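Local coordinates for protein AhlC (Aeromonas hydrophila, PDB 6H2D) that probably serves as one component of a tripartite, ClyA-type alpha-helical pore-forming toxin that assembles on and perforates target membranes, at residues 46-51 / 100-105. Residues are numbered along the deposited sequence; the frame is centred on the assembly and turned at random.
Sequences PQVQTM and AQTLTA
Gln47 reaches from helix 28-66 across to Thr102 of helix 93-155. CB leaves the backbone in the direction of the partner helix. CG stands opposite the backbone N (chi1 -176°) and the next torsion is also extended, so the chain runs out nearly straight; CG itself passes 3.7 Å from Thr102 OG1. CD comes a little nearer, and at the end Gln47 OE1 accepts a hydrogen bond from Thr102 OG1 over 2.7 Å. The hydroxyl sits well to the side of the C=O direction, at an angle of 119°, and is tilted 31° from the amide plane. Glutamine suits this edge, being long enough to bridge the gap and carrying a polar end; its side chain also packs on Leu98 of the partner helix.

Helices 28-66 and 93-155 run antiparallel here, their local axes 10.3 Å apart, within an elongated all-helical bundle of the kind seen in ClyA-like toxins, to which this protein probably belongs. Thr102 faces into that bundle, and the CA atoms of Val48 and Thr102 are the nearest pair between the two segments, 6.7 Å apart. Threonine serves both sides of the boundary: OG1 meets the glutamine amide, while its methyl, CG2, turns to the apolar side. There it lies 3.8 Å from Val48 CG2, the branch anti to the valine's carbonyl carbon. Compact, branched Val48 fits between several helices, touching Leu214 of helix 168-232 and Ile10 of helix 6-21 as well. One turn on from Gln47, the longer, flexible Met51 points the same general way and brings SD to 4.4 Å from Thr102 CG2, a loose apolar contact, while packing against Leu98 and Thr99.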
loop_
_atom_site.group_PDB
_atom_site.type_symbol
_atom_site.label_atom_id
_atom_site.label_comp_id
_atom_site.label_asym_id
_atom_site.label_seq_id
_atom_site.Cartn_x
_atom_site.Cartn_y
_atom_site.Cartn_z
ATOM N N PRO D 46 -11.599 -27.875 10.772
ATOM C CA PRO D 46 -12.187 -29.222 10.847
ATOM C C PRO D 46 -13.541 -29.311 11.569
ATOM O O PRO D 46 -14.415 -30.045 11.136
ATOM C CB PRO D 46 -11.152 -30.021 11.654
ATOM C CG PRO D 46 -9.862 -29.290 11.427
ATOM C CD PRO D 46 -10.265 -27.830 11.395
ATOM N N GLN D 47 -13.707 -28.566 12.665
ATOM C CA GLN D 47 -15.006 -28.447 13.324
ATOM C C GLN D 47 -16.010 -27.676 12.440
ATOM O O GLN D 47 -17.221 -27.929 12.507
ATOM C CB GLN D 47 -14.830 -27.833 14.710
ATOM C CG GLN D 47 -16.119 -27.753 15.516
ATOM C CD GLN D 47 -15.951 -26.816 16.690
ATOM O OE1 GLN D 47 -16.802 -25.957 16.979
ATOM N NE2 GLN D 47 -14.800 -26.942 17.337
ATOM N N VAL D 48 -15.559 -26.730 11.609
ATOM C CA VAL D 48 -16.519 -26.067 10.688
ATOM C C VAL D 48 -17.008 -27.099 9.668
ATOM O O VAL D 48 -18.208 -27.194 9.373
ATOM C CB VAL D 48 -15.937 -24.837 9.962
ATOM C CG1 VAL D 48 -16.872 -24.364 8.858
ATOM C CG2 VAL D 48 -15.632 -23.710 10.921
ATOM N N GLN D 49 -16.051 -27.839 9.101
ATOM C CA GLN D 49 -16.345 -28.908 8.162
ATOM C C GLN D 49 -17.286 -29.970 8.759
ATOM O O GLN D 49 -18.112 -30.521 8.049
ATOM C CB GLN D 49 -15.029 -29.481 7.683
ATOM C CG GLN D 49 -14.405 -28.552 6.661
ATOM C CD GLN D 49 -13.003 -28.907 6.245
ATOM O OE1 GLN D 49 -12.202 -29.427 7.033
ATOM N NE2 GLN D 49 -12.692 -28.527 5.017
ATOM N N THR D 50 -17.196 -30.248 10.059
ATOM C CA THR D 50 -18.099 -31.216 10.664
ATOM C C THR D 50 -19.503 -30.648 10.752
ATOM O O THR D 50 -20.465 -31.352 10.527
ATOM C CB THR D 50 -17.680 -31.614 12.074
ATOM O OG1 THR D 50 -16.370 -32.129 11.928
ATOM C CG2 THR D 50 -18.605 -32.631 12.686
ATOM N N MET D 51 -19.592 -29.386 11.156
ATOM C CA MET D 51 -20.858 -28.715 11.255
ATOM C C MET D 51 -21.570 -28.755 9.902
ATOM O O MET D 51 -22.744 -29.097 9.829
ATOM C CB MET D 51 -20.641 -27.261 11.655
ATOM C CG MET D 51 -21.912 -26.469 11.754
ATOM S SD MET D 51 -21.546 -24.829 11.151
ATOM C CE MET D 51 -21.470 -25.158 9.396
ATOM N N ALA D 100 -23.688 -22.447 17.045
ATOM C CA ALA D 100 -23.349 -21.376 18.029
ATOM C C ALA D 100 -21.904 -21.528 18.538
ATOM O O ALA D 100 -21.170 -20.582 18.589
ATOM C CB ALA D 100 -24.312 -21.397 19.193
ATOM N N GLN D 101 -21.531 -22.741 18.948
ATOM C CA GLN D 101 -20.225 -23.021 19.445
ATOM C C GLN D 101 -19.193 -22.615 18.390
ATOM O O GLN D 101 -18.124 -22.078 18.730
ATOM C CB GLN D 101 -20.092 -24.507 19.807
ATOM C CG GLN D 101 -20.774 -24.937 21.111
ATOM C CD GLN D 101 -20.460 -26.371 21.495
ATOM O OE1 GLN D 101 -20.596 -27.296 20.699
ATOM N NE2 GLN D 101 -20.026 -26.572 22.733
ATOM N N THR D 102 -19.502 -22.878 17.111
ATOM C CA THR D 102 -18.519 -22.645 16.030
ATOM C C THR D 102 -18.378 -21.140 15.799
ATOM O O THR D 102 -17.265 -20.644 15.715
ATOM C CB THR D 102 -18.815 -23.494 14.784
ATOM O OG1 THR D 102 -18.117 -24.724 14.986
ATOM C CG2 THR D 102 -18.300 -22.917 13.490
ATOM N N LEU D 103 -19.502 -20.432 15.743
ATOM C CA LEU D 103 -19.499 -18.986 15.727
ATOM C C LEU D 103 -18.619 -18.445 16.873
ATOM O O LEU D 103 -17.509 -17.958 16.597
ATOM C CB LEU D 103 -20.941 -18.472 15.799
ATOM C CG LEU D 103 -21.127 -16.985 15.498
ATOM C CD1 LEU D 103 -20.423 -16.615 14.221
ATOM C CD2 LEU D 103 -22.593 -16.630 15.379
ATOM N N THR D 104 -19.028 -18.602 18.142
ATOM C CA THR D 104 -18.350 -17.872 19.281
ATOM C C THR D 104 -16.849 -18.189 19.290
ATOM O O THR D 104 -16.061 -17.269 19.382
ATOM C CB THR D 104 -19.036 -18.009 20.652
ATOM O OG1 THR D 104 -19.065 -19.336 21.156
ATOM C CG2 THR D 104 -20.475 -17.549 20.589
ATOM N N ALA D 105 -16.470 -19.443 19.060
ATOM C CA ALA D 105 -15.056 -19.833 18.989
ATOM C C ALA D 105 -14.297 -19.020 17.925
ATOM O O ALA D 105 -13.158 -18.519 18.189
ATOM C CB ALA D 105 -14.967 -21.316 18.719
#